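Local coordinates for protein leucine aminopeptidase 2, chloroplastic (Streptomyces sp. BC16019, PDB 5LHJ) that is a metalloaminopeptidase of the M17 family that takes part in bottromycin maturation and probably removes N-terminal amino acids from peptides, at residues 387-392 with 411-416; 367-372 with 459-464; 123-128 with 161-166; 92-97 with 128-133. One frame throughout, in Å; residues are numbered along the deposited sequence.

Overall arrangement
Along the chain the contacts fall into two pairs. Contacts 3 and 4 come first and cross each other: they share Ala128 and helix 124-139, their centres are 10 Å apart, and Arg127 packs on Phe93 between them. Helices 90-102 and 124-139 belong to the N-terminal, macro-like domain. Contact 1 is nested inside the loop closed by contact 2; their centres are 9 Å apart, and both lie in the catalytic-domain sheet, where strands 386-390 and 458-462 are antiparallel neighbours. The centres of the two pairs are 26 to 32 Å apart, and no atoms touch between them. Only contact 2 approaches the manganese-binding residues.

Contact 1: residues 387-392 with 411-416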
loop_
_atom_site.group_PDB
_atom_site.type_symbol
_atom_site.label_atom_id
_atom_site.label_comp_id
_atom_site.label_asym_id
_atom_site.label_seq_id
_atom_site.Cartn_x
_atom_site.Cartn_y
_atom_site.Cartn_z
ATOM N N GLY A 387 -13.381 26.112 -2.748
ATOM C CA GLY A 387 -14.120 25.400 -3.784
ATOM C C GLY A 387 -13.572 25.706 -5.175
ATOM O O GLY A 387 -12.820 26.674 -5.350
ATOM N N ALA A 388 -13.941 24.883 -6.153
ATOM C CA ALA A 388 -13.553 25.087 -7.554
ATOM C C ALA A 388 -14.761 25.570 -8.354
ATOM O O ALA A 388 -15.875 25.019 -8.202
ATOM C CB ALA A 388 -12.984 23.815 -8.143
ATOM N N LEU A 389 -14.555 26.607 -9.169
ATOM C CA LEU A 389 -15.593 27.184 -10.044
ATOM C C LEU A 389 -15.205 26.951 -11.503
ATOM O O LEU A 389 -14.090 27.283 -11.901
ATOM C CB LEU A 389 -15.713 28.693 -9.806
ATOM C CG LEU A 389 -16.484 29.524 -10.839
ATOM C CD1 LEU A 389 -17.952 29.126 -10.907
ATOM C CD2 LEU A 389 -16.350 31.001 -10.522
ATOM N N PHE A 390 -16.127 26.402 -12.289
ATOM C CA PHE A 390 -15.949 26.250 -13.735
ATOM C C PHE A 390 -17.091 26.929 -14.470
ATOM O O PHE A 390 -18.253 26.738 -14.115
ATOM C CB PHE A 390 -15.969 24.788 -14.134
ATOM C CG PHE A 390 -14.779 24.003 -13.671
ATOM C CD1 PHE A 390 -14.768 23.400 -12.422
ATOM C CD2 PHE A 390 -13.680 23.821 -14.510
ATOM C CE1 PHE A 390 -13.685 22.639 -12.001
ATOM C CE2 PHE A 390 -12.590 23.077 -14.089
ATOM C CZ PHE A 390 -12.584 22.484 -12.835
ATOM N N THR A 391 -16.754 27.702 -15.505
ATOM C CA THR A 391 -17.765 28.227 -16.439
ATOM C C THR A 391 -17.068 28.743 -17.693
ATOM O O THR A 391 -15.984 29.309 -17.585
ATOM C CB THR A 391 -18.623 29.365 -15.834
ATOM O OG1 THR A 391 -19.537 29.879 -16.820
ATOM C CG2 THR A 391 -17.782 30.502 -15.324
ATOM N N PRO A 392 -17.687 28.564 -18.873
ATOM C CA PRO A 392 -17.125 29.212 -20.074
ATOM C C PRO A 392 -17.439 30.709 -20.183
ATOM O O PRO A 392 -16.867 31.378 -21.045
ATOM C CB PRO A 392 -17.774 28.445 -21.226
ATOM C CG PRO A 392 -19.022 27.889 -20.675
ATOM C CD PRO A 392 -18.838 27.698 -19.197
ATOM N N PHE A 411 -13.471 30.589 -3.343
ATOM C CA PHE A 411 -13.513 29.850 -4.603
ATOM C C PHE A 411 -12.338 30.226 -5.498
ATOM O O PHE A 411 -11.861 31.353 -5.457
ATOM C CB PHE A 411 -14.802 30.157 -5.367
ATOM C CG PHE A 411 -15.976 29.362 -4.910
ATOM C CD1 PHE A 411 -16.791 29.840 -3.898
ATOM C CD2 PHE A 411 -16.267 28.129 -5.493
ATOM C CE1 PHE A 411 -17.890 29.102 -3.477
ATOM C CE2 PHE A 411 -17.363 27.390 -5.069
ATOM C CZ PHE A 411 -18.171 27.878 -4.066
ATOM N N CYS A 412 -11.909 29.266 -6.307
ATOM C CA CYS A 412 -10.905 29.465 -7.337
ATOM C C CYS A 412 -11.503 29.018 -8.661
ATOM O O CYS A 412 -11.971 27.889 -8.760
ATOM C CB CYS A 412 -9.671 28.614 -7.044
ATOM S SG CYS A 412 -8.391 28.801 -8.305
ATOM N N ARG A 413 -11.482 29.885 -9.673
ATOM C CA ARG A 413 -11.878 29.471 -11.022
ATOM C C ARG A 413 -10.816 28.575 -11.652
ATOM O O ARG A 413 -9.636 28.949 -11.718
ATOM C CB ARG A 413 -12.137 30.671 -11.931
ATOM C CG ARG A 413 -12.826 30.276 -13.232
ATOM C CD ARG A 413 -12.919 31.445 -14.163
ATOM N NE ARG A 413 -13.621 31.103 -15.392
ATOM C CZ ARG A 413 -13.829 31.946 -16.391
ATOM N NH1 ARG A 413 -13.395 33.209 -16.310
ATOM N NH2 ARG A 413 -14.470 31.531 -17.477
ATOM N N LEU A 414 -11.215 27.398 -12.113
ATOM C CA LEU A 414 -10.332 26.537 -12.889
ATOM C C LEU A 414 -10.791 26.496 -14.350
ATOM O O LEU A 414 -11.969 26.648 -14.625
ATOM C CB LEU A 414 -10.296 25.136 -12.284
ATOM C CG LEU A 414 -9.738 25.048 -10.856
ATOM C CD1 LEU A 414 -9.784 23.595 -10.388
ATOM C CD2 LEU A 414 -8.316 25.587 -10.777
ATOM N N PRO A 415 -9.857 26.285 -15.291
ATOM C CA PRO A 415 -10.171 26.306 -16.720
ATOM C C PRO A 415 -10.804 25.025 -17.243
ATOM O O PRO A 415 -10.436 23.911 -16.835
ATOM C CB PRO A 415 -8.791 26.509 -17.364
ATOM C CG PRO A 415 -7.860 25.830 -16.422
ATOM C CD PRO A 415 -8.407 26.167 -15.065
ATOM N N LEU A 416 -11.736 25.193 -18.175
ATOM C CA LEU A 416 -12.280 24.070 -18.941
ATOM C C LEU A 416 -11.291 23.749 -20.065
ATOM O O LEU A 416 -11.502 24.122 -21.216
ATOM C CB LEU A 416 -13.671 24.419 -19.482
ATOM C CG LEU A 416 -14.753 24.532 -18.390
ATOM C CD1 LEU A 416 -15.927 25.388 -18.842
ATOM C CD2 LEU A 416 -15.251 23.153 -17.975
HETATM O O HOH W 1 -13.895 28.101 -15.925
#
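Water 1 is gripped from three directions where Thr391 and Arg413 face each other: it accepts from Thr391 N and from Arg413 NE and donates to Leu414 O, the last at 2.7 Å from the water oxygen. The same arginine reaches Thr391 O with NH2, at 2.7 Å, and this oxygen lies at the guanidinium edge, close to its plane. An extended chain, with CG anti to the backbone N (chi1 -168°), carries the group along the neighbouring strand to that carbonyl. NH1 forms a salt bridge with Asp394, which further fixes the rotation of the guanidinium. Thr391 OG1 turns elsewhere, to Trp458 O and Asp393 N.

Behind this polar end the backbones pair as parallel strands: Gly387 O receives Cys412 N at 2.9 Å, Leu389 N gives to Cys412 O, and Leu389 O takes Leu414 N. Gly387 leaves room for the Phe411 ring, whose CD2 lies 3.6 Å from Gly387 C. Next to Thr391, the Phe390 ring is wedged against Leu414, Pro415 and Leu416. Its CZ meets Leu414 CB at 3.5 Å, its CD2 meets Leu416 CD2 at 3.9 Å, and its ring edge faces Pro415 O. Residues Thr441, Ile442 and Ala445 of helix 440-449 also pack on Phe390. Cys412 packs on Pro415 of a neighbouring subunit, so the edge of the pair takes part in the six-chain assembly. Strand 386-390, helix 394-407 and strand 410-413 together make a beta-alpha-beta unit of the M17 catalytic domain.

Contact 2: residues 367-372 with 459-464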
loop_
_atom_site.group_PDB
_atom_site.type_symbol
_atom_site.label_atom_id
_atom_site.label_comp_id
_atom_site.label_asym_id
_atom_site.label_seq_id
_atom_site.Cartn_x
_atom_site.Cartn_y
_atom_site.Cartn_z
ATOM N N LEU A 367 -30.174 30.315 -17.272
ATOM C CA LEU A 367 -28.859 29.989 -16.712
ATOM C C LEU A 367 -29.006 28.734 -15.851
ATOM O O LEU A 367 -30.019 28.577 -15.183
ATOM C CB LEU A 367 -28.358 31.156 -15.839
ATOM C CG LEU A 367 -27.344 30.842 -14.721
ATOM C CD1 LEU A 367 -25.984 30.541 -15.321
ATOM C CD2 LEU A 367 -27.217 31.950 -13.703
ATOM N N VAL A 368 -28.006 27.856 -15.867
ATOM C CA VAL A 368 -27.998 26.682 -14.979
ATOM C C VAL A 368 -26.717 26.658 -14.154
ATOM O O VAL A 368 -25.631 26.769 -14.709
ATOM C CB VAL A 368 -28.129 25.368 -15.779
ATOM C CG1 VAL A 368 -28.040 24.145 -14.863
ATOM C CG2 VAL A 368 -29.444 25.364 -16.547
ATOM N N VAL A 369 -26.843 26.496 -12.839
ATOM C CA VAL A 369 -25.686 26.383 -11.945
ATOM C C VAL A 369 -25.790 25.049 -11.215
ATOM O O VAL A 369 -26.806 24.781 -10.595
ATOM C CB VAL A 369 -25.622 27.532 -10.921
ATOM C CG1 VAL A 369 -24.461 27.331 -9.930
ATOM C CG2 VAL A 369 -25.491 28.873 -11.631
ATOM N N ASP A 370 -24.757 24.209 -11.305
ATOM C CA ASP A 370 -24.733 22.979 -10.513
ATOM C C ASP A 370 -23.762 23.112 -9.350
ATOM O O ASP A 370 -22.757 23.824 -9.445
ATOM C CB ASP A 370 -24.470 21.737 -11.362
ATOM C CG ASP A 370 -23.027 21.542 -11.695
ATOM O OD1 ASP A 370 -22.243 21.102 -10.801
ATOM O OD2 ASP A 370 -22.671 21.781 -12.861
ATOM N N VAL A 371 -24.108 22.445 -8.250
ATOM C CA VAL A 371 -23.316 22.437 -7.028
ATOM C C VAL A 371 -23.180 20.991 -6.590
ATOM O O VAL A 371 -24.187 20.281 -6.451
ATOM C CB VAL A 371 -23.998 23.246 -5.891
ATOM C CG1 VAL A 371 -23.066 23.380 -4.695
ATOM C CG2 VAL A 371 -24.425 24.623 -6.376
ATOM N N ALA A 372 -21.944 20.543 -6.394
ATOM C CA ALA A 372 -21.693 19.137 -6.123
ATOM C C ALA A 372 -20.397 18.920 -5.377
ATOM O O ALA A 372 -19.400 19.588 -5.640
ATOM C CB ALA A 372 -21.693 18.355 -7.433
ATOM N N ALA A 459 -22.619 27.323 -14.950
ATOM C CA ALA A 459 -21.492 27.263 -14.032
ATOM C C ALA A 459 -21.594 26.010 -13.169
ATOM O O ALA A 459 -22.690 25.541 -12.850
ATOM C CB ALA A 459 -21.434 28.510 -13.148
ATOM N N HIS A 460 -20.429 25.494 -12.782
ATOM C CA HIS A 460 -20.304 24.283 -11.971
ATOM C C HIS A 460 -19.438 24.608 -10.754
ATOM O O HIS A 460 -18.321 25.134 -10.899
ATOM C CB HIS A 460 -19.693 23.180 -12.841
ATOM C CG HIS A 460 -19.051 22.054 -12.084
ATOM N ND1 HIS A 460 -19.733 21.273 -11.174
ATOM C CD2 HIS A 460 -17.793 21.559 -12.135
ATOM C CE1 HIS A 460 -18.916 20.363 -10.676
ATOM N NE2 HIS A 460 -17.735 20.503 -11.257
ATOM N N LEU A 461 -19.965 24.310 -9.564
ATOM C CA LEU A 461 -19.245 24.516 -8.307
ATOM C C LEU A 461 -18.897 23.160 -7.700
ATOM O O LEU A 461 -19.795 22.414 -7.331
ATOM C CB LEU A 461 -20.104 25.303 -7.316
ATOM C CG LEU A 461 -20.659 26.662 -7.723
ATOM C CD1 LEU A 461 -21.284 27.384 -6.525
ATOM C CD2 LEU A 461 -19.586 27.520 -8.313
ATOM N N ASP A 462 -17.607 22.841 -7.621
ATOM C CA ASP A 462 -17.147 21.582 -7.029
ATOM C C ASP A 462 -16.704 21.900 -5.600
ATOM O O ASP A 462 -15.690 22.568 -5.403
ATOM C CB ASP A 462 -16.019 20.975 -7.864
ATOM C CG ASP A 462 -15.628 19.549 -7.427
ATOM O OD1 ASP A 462 -16.012 19.066 -6.328
ATOM O OD2 ASP A 462 -14.900 18.898 -8.215
ATOM N N ILE A 463 -17.491 21.453 -4.620
ATOM C CA ILE A 463 -17.314 21.880 -3.226
ATOM C C ILE A 463 -16.957 20.717 -2.289
ATOM O O ILE A 463 -17.189 20.799 -1.088
ATOM C CB ILE A 463 -18.559 22.638 -2.717
ATOM C CG1 ILE A 463 -19.812 21.748 -2.711
ATOM C CG2 ILE A 463 -18.795 23.886 -3.572
ATOM C CD1 ILE A 463 -20.958 22.290 -1.875
ATOM N N ALA A 464 -16.345 19.663 -2.834
ATOM C CA ALA A 464 -16.045 18.438 -2.076
ATOM C C ALA A 464 -15.325 18.682 -0.742
ATOM O O ALA A 464 -15.781 18.243 0.319
ATOM C CB ALA A 464 -15.231 17.477 -2.946
#
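His460 gives its ND1 hydrogen to Asp370 OD1 over a short 2.5 Å, linking two neighbouring parallel strands in the catalytic-domain sheet. The oxygen sits at the imidazole edge, near the ring plane, and uses its syn lone pair, while carboxylate and ring planes differ by 33°. Asp370 CG lies between the backbone N and the carbonyl carbon (chi1 80°), which turns the carboxylate across to the histidine. The second oxygen, OD2, accepts from Trp458 NE1, so both ends of the carboxylate are tied. Leu448 of helix 440-449 packs on both partners, and Ala445 on His460; the pair is buried.

The main chain holds the pair in register. Asp370 N donates to Ala459 O at 2.9 Å and Asp370 O accepts from Leu461 N at 2.8 Å; two residues on, Ala372 repeats the pattern, its N giving to Leu461 O and its O accepting from Ile463 N. On the opposite sheet face Val371 CG2 lies beside Leu461 CD1, the two side chains pointing the same way, and Val369 packs on Ala459 and Leu461. The strand ends approach the metal site: the side chain of Ala372 is about 4 Å from that of Lys261, which binds manganese in this protein, although no metal is modelled in this chain. Beyond Leu461, Val371 CG1 meets Ile463 CD1 at 3.7 Å.

Contact 3: residues 123-128 with 161-166; sequences PAAERA and TPERRA
Glu163 turns one broad side of its carboxylate to the start of helix 124-139: CD stands above Ala125 N at 3.9 Å, OE1 lies 3.6 Å from Ala125 CB, and OE2 rests by Ala124 CB. A bend at chi2 (-71°) folds the chain back along this first turn, and the negative group near a helix N-terminus is consistent with a mild electrostatic attraction. Two guanidinium groups lie within their own segments, without touching across. That of Arg127 has Ala124 CA over the centre of one face, 3.6 Å above the plane, with NE and NH1 engaged by Ala115 O and Val122 O. That of Arg164 meets its partner at the edge: NH2 donates to Thr161 O almost straight (170°), in the carbonyl plane and on a lone pair, and also bonds Val159 O, at the end of the preceding strand.

Small side chains fill the rest. Ala128 CB touches Thr161 CG2 and Glu163 CB, each at 3.7 Å, and Ala166 CB presses on Ala125 O at 3.2 Å. An ST turn, Thr161 OG1 accepting from Glu163 N at 2.9 Å, and an inverse gamma turn centred on Glu163, the helix N-cap, hold the loop. The contact sets the turn ahead of helix 164-185, with Ala166 of its first turn, against the start of helix 124-139, just after strand 156-159, outermost in the N-terminal sheet within this chain.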
loop_
_atom_site.group_PDB
_atom_site.type_symbol
_atom_site.label_atom_id
_atom_site.label_comp_id
_atom_site.label_asym_id
_atom_site.label_seq_id
_atom_site.Cartn_x
_atom_site.Cartn_y
_atom_site.Cartn_z
ATOM N N PRO A 123 -18.948 49.491 5.408
ATOM C CA PRO A 123 -20.142 50.303 5.677
ATOM C C PRO A 123 -21.065 49.688 6.723
ATOM O O PRO A 123 -21.058 48.460 6.909
ATOM C CB PRO A 123 -20.853 50.368 4.321
ATOM C CG PRO A 123 -19.834 49.997 3.310
ATOM C CD PRO A 123 -18.899 49.052 3.999
ATOM N N ALA A 124 -21.858 50.539 7.382
ATOM C CA ALA A 124 -22.697 50.124 8.510
ATOM C C ALA A 124 -23.606 48.928 8.199
ATOM O O ALA A 124 -23.730 48.013 9.023
ATOM C CB ALA A 124 -23.534 51.294 9.012
ATOM N N ALA A 125 -24.246 48.939 7.031
ATOM C CA ALA A 125 -25.121 47.831 6.631
ATOM C C ALA A 125 -24.351 46.514 6.474
ATOM O O ALA A 125 -24.847 45.455 6.872
ATOM C CB ALA A 125 -25.856 48.149 5.343
ATOM N N GLU A 126 -23.155 46.590 5.902
ATOM C CA GLU A 126 -22.296 45.410 5.733
ATOM C C GLU A 126 -21.812 44.886 7.087
ATOM O O GLU A 126 -21.760 43.670 7.305
ATOM C CB GLU A 126 -21.104 45.709 4.811
ATOM C CG GLU A 126 -21.398 45.574 3.318
ATOM C CD GLU A 126 -22.525 46.478 2.820
ATOM O OE1 GLU A 126 -22.479 47.705 3.063
ATOM O OE2 GLU A 126 -23.471 45.960 2.182
ATOM N N ARG A 127 -21.484 45.794 8.005
ATOM C CA ARG A 127 -21.121 45.390 9.382
ATOM C C ARG A 127 -22.270 44.657 10.063
ATOM O O ARG A 127 -22.077 43.578 10.638
ATOM C CB ARG A 127 -20.713 46.600 10.228
ATOM C CG ARG A 127 -19.439 47.276 9.738
ATOM C CD ARG A 127 -18.859 48.253 10.748
ATOM N NE ARG A 127 -19.811 49.201 11.317
ATOM C CZ ARG A 127 -19.982 50.477 10.955
ATOM N NH1 ARG A 127 -19.321 51.024 9.939
ATOM N NH2 ARG A 127 -20.867 51.216 11.608
ATOM N N ALA A 128 -23.473 45.229 9.972
ATOM C CA ALA A 128 -24.650 44.650 10.632
ATOM C C ALA A 128 -24.993 43.256 10.086
ATOM O O ALA A 128 -25.270 42.332 10.854
ATOM C CB ALA A 128 -25.853 45.590 10.521
ATOM N N THR A 161 -27.783 47.970 16.202
ATOM C CA THR A 161 -27.513 48.740 14.985
ATOM C C THR A 161 -28.833 49.340 14.506
ATOM O O THR A 161 -29.876 48.718 14.690
ATOM C CB THR A 161 -26.919 47.886 13.835
ATOM O OG1 THR A 161 -26.799 48.664 12.634
ATOM C CG2 THR A 161 -27.768 46.641 13.542
ATOM N N PRO A 162 -28.793 50.541 13.893
ATOM C CA PRO A 162 -29.990 51.002 13.161
ATOM C C PRO A 162 -30.287 50.228 11.861
ATOM O O PRO A 162 -31.382 50.374 11.319
ATOM C CB PRO A 162 -29.673 52.475 12.854
ATOM C CG PRO A 162 -28.193 52.576 12.919
ATOM C CD PRO A 162 -27.705 51.536 13.879
ATOM N N GLU A 163 -29.336 49.429 11.366
ATOM C CA GLU A 163 -29.473 48.722 10.089
ATOM C C GLU A 163 -30.286 47.433 10.237
ATOM O O GLU A 163 -29.768 46.322 10.064
ATOM C CB GLU A 163 -28.091 48.415 9.504
ATOM C CG GLU A 163 -27.216 49.644 9.260
ATOM C CD GLU A 163 -27.677 50.513 8.104
ATOM O OE1 GLU A 163 -28.375 50.030 7.192
ATOM O OE2 GLU A 163 -27.336 51.706 8.102
ATOM N N ARG A 164 -31.576 47.578 10.516
ATOM C CA ARG A 164 -32.417 46.418 10.831
ATOM C C ARG A 164 -32.657 45.504 9.634
ATOM O O ARG A 164 -32.727 44.293 9.798
ATOM C CB ARG A 164 -33.764 46.843 11.440
ATOM C CG ARG A 164 -33.676 47.777 12.639
ATOM C CD ARG A 164 -32.602 47.412 13.667
ATOM N NE ARG A 164 -32.762 46.045 14.173
ATOM C CZ ARG A 164 -31.873 45.400 14.937
ATOM N NH1 ARG A 164 -32.127 44.155 15.321
ATOM N NH2 ARG A 164 -30.735 45.978 15.314
ATOM N N ARG A 165 -32.765 46.077 8.436
ATOM C CA ARG A 165 -32.915 45.287 7.209
ATOM C C ARG A 165 -31.697 44.373 7.032
ATOM O O ARG A 165 -31.849 43.183 6.758
ATOM C CB ARG A 165 -33.099 46.213 5.993
ATOM C CG ARG A 165 -32.973 45.570 4.618
ATOM C CD ARG A 165 -34.242 44.884 4.180
ATOM N NE ARG A 165 -35.270 45.841 3.764
ATOM C CZ ARG A 165 -36.502 45.506 3.371
ATOM N NH1 ARG A 165 -36.886 44.224 3.337
ATOM N NH2 ARG A 165 -37.359 46.463 3.017
ATOM N N ALA A 166 -30.503 44.941 7.197
ATOM C CA ALA A 166 -29.251 44.171 7.073
ATOM C C ALA A 166 -29.165 43.033 8.097
ATOM O O ALA A 166 -28.711 41.940 7.765
ATOM C CB ALA A 166 -28.048 45.091 7.208
#

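Contact 4: residues 92-97 with 128-133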
loop_
_atom_site.group_PDB
_atom_site.type_symbol
_atom_site.label_atom_id
_atom_site.label_comp_id
_atom_site.label_asym_id
_atom_site.label_seq_id
_atom_site.Cartn_x
_atom_site.Cartn_y
_atom_site.Cartn_z
ATOM N N THR A 92 -13.925 39.975 8.984
ATOM C CA THR A 92 -13.470 40.330 10.323
ATOM C C THR A 92 -14.644 40.405 11.293
ATOM O O THR A 92 -14.579 39.856 12.395
ATOM C CB THR A 92 -12.745 41.687 10.348
ATOM O OG1 THR A 92 -11.791 41.749 9.274
ATOM C CG2 THR A 92 -12.024 41.891 11.676
ATOM N N PHE A 93 -15.711 41.088 10.877
ATOM C CA PHE A 93 -16.913 41.223 11.711
ATOM C C PHE A 93 -17.650 39.908 11.918
ATOM O O PHE A 93 -18.145 39.627 13.008
ATOM C CB PHE A 93 -17.840 42.307 11.143
ATOM C CG PHE A 93 -17.332 43.687 11.406
ATOM C CD1 PHE A 93 -16.466 44.302 10.515
ATOM C CD2 PHE A 93 -17.671 44.356 12.575
ATOM C CE1 PHE A 93 -15.955 45.565 10.776
ATOM C CE2 PHE A 93 -17.168 45.621 12.845
ATOM C CZ PHE A 93 -16.311 46.225 11.942
ATOM N N ARG A 94 -17.709 39.097 10.871
ATOM C CA ARG A 94 -18.358 37.799 10.944
ATOM C C ARG A 94 -17.625 36.919 11.960
ATOM O O ARG A 94 -18.232 36.334 12.863
ATOM C CB ARG A 94 -18.391 37.163 9.536
ATOM C CG ARG A 94 -19.460 36.127 9.344
ATOM C CD ARG A 94 -19.480 35.572 7.932
ATOM N NE ARG A 94 -20.039 36.492 6.938
ATOM C CZ ARG A 94 -19.354 37.162 6.003
ATOM N NH1 ARG A 94 -18.018 37.064 5.865
ATOM N NH2 ARG A 94 -20.026 37.942 5.174
ATOM N N ALA A 95 -16.298 36.867 11.836
ATOM C CA ALA A 95 -15.455 36.104 12.765
ATOM C C ALA A 95 -15.501 36.622 14.209
ATOM O O ALA A 95 -15.508 35.826 15.148
ATOM C CB ALA A 95 -14.010 36.065 12.264
ATOM N N ALA A 96 -15.503 37.945 14.393
ATOM C CA ALA A 96 -15.604 38.536 15.736
ATOM C C ALA A 96 -16.927 38.208 16.415
ATOM O O ALA A 96 -16.965 37.967 17.619
ATOM C CB ALA A 96 -15.395 40.046 15.695
ATOM N N ALA A 97 -18.020 38.193 15.645
ATOM C CA ALA A 97 -19.326 37.844 16.195
ATOM C C ALA A 97 -19.354 36.377 16.631
ATOM O O ALA A 97 -19.892 36.043 17.686
ATOM C CB ALA A 97 -20.424 38.108 15.176
ATOM N N ALA A 128 -23.473 45.229 9.972
ATOM C CA ALA A 128 -24.650 44.650 10.632
ATOM C C ALA A 128 -24.993 43.256 10.086
ATOM O O ALA A 128 -25.270 42.332 10.854
ATOM C CB ALA A 128 -25.853 45.590 10.521
ATOM N N ARG A 129 -24.960 43.118 8.766
ATOM C CA ARG A 129 -25.246 41.840 8.102
ATOM C C ARG A 129 -24.247 40.759 8.534
ATOM O O ARG A 129 -24.643 39.632 8.880
ATOM C CB ARG A 129 -25.234 42.021 6.581
ATOM C CG ARG A 129 -25.764 40.828 5.786
ATOM C CD ARG A 129 -25.723 41.067 4.273
ATOM N NE ARG A 129 -26.452 42.280 3.922
ATOM C CZ ARG A 129 -25.923 43.459 3.549
ATOM N NH1 ARG A 129 -24.605 43.647 3.391
ATOM N NH2 ARG A 129 -26.738 44.486 3.307
ATOM N N ALA A 130 -22.966 41.122 8.552
ATOM C CA ALA A 130 -21.895 40.194 8.920
ATOM C C ALA A 130 -21.950 39.766 10.390
ATOM O O ALA A 130 -21.754 38.593 10.706
ATOM C CB ALA A 130 -20.533 40.785 8.590
ATOM N N VAL A 131 -22.213 40.716 11.289
ATOM C CA VAL A 131 -22.333 40.408 12.714
ATOM C C VAL A 131 -23.515 39.470 12.966
ATOM O O VAL A 131 -23.391 38.502 13.716
ATOM C CB VAL A 131 -22.432 41.690 13.565
ATOM C CG1 VAL A 131 -22.777 41.381 15.016
ATOM C CG2 VAL A 131 -21.107 42.459 13.506
ATOM N N ALA A 132 -24.658 39.748 12.339
ATOM C CA ALA A 132 -25.828 38.874 12.481
ATOM C C ALA A 132 -25.520 37.456 11.989
ATOM O O ALA A 132 -25.870 36.469 12.658
ATOM C CB ALA A 132 -27.023 39.446 11.727
ATOM N N GLU A 133 -24.860 37.363 10.835
ATOM C CA GLU A 133 -24.468 36.058 10.288
ATOM C C GLU A 133 -23.534 35.312 11.219
ATOM O O GLU A 133 -23.739 34.127 11.507
ATOM C CB GLU A 133 -23.772 36.198 8.930
ATOM C CG GLU A 133 -24.708 36.498 7.788
ATOM C CD GLU A 133 -24.015 36.564 6.431
ATOM O OE1 GLU A 133 -22.850 36.088 6.301
ATOM O OE2 GLU A 133 -24.668 37.065 5.482
HETATM O O HOH W 2 -22.629 39.105 4.943
#
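Ala97 and Ala130 bring the two helices close: Ala97 CB reaches Val131 O at 3.3 Å, and Ala130 CB fits beside Phe93 CB at 4.0 Å. With alanines at the crossing the short helix axes approach to 7.2 Å, close enough for Arg94 CA to make a CH...O contact with Ala130 O at 3.5 Å. Val131 spreads its two methyls over neighbouring turns: CG1, anti to the backbone N (chi1 171°), goes to Ala97 CB, and CG2 to the CB and CD2 of Phe93. The aromatic ring itself leads away from the interface, and its CZ packs on Arg127 CD.

The helices run in roughly the same direction, 33° apart, as successive crossovers in an alpha/beta domain of the macro clan: helix 90-102 connects strand 76-81 to strand 109-112, and helix 124-139 connects strand 109-112 to strand 156-159, all three strands being parallel.

The polar side, still buried but holding a water, is Arg94 and Glu133, which lie side by side and point the same way. NE donates to OE1 at 2.9 Å in a salt bridge, but the fit is skewed: the carboxylate oxygen is met on its anti side, out of plane, and the N-H...O angle is only 148°. Water 2 adds a second, softer link, accepting from Arg94 NH2 at 2.9 Å and donating weakly to Glu133 OE2. Further out, Arg94 NH2 makes a weak hydrogen bond to Arg406 O, and Glu133 OE1 a long, weak ion pair with Arg487 NH1.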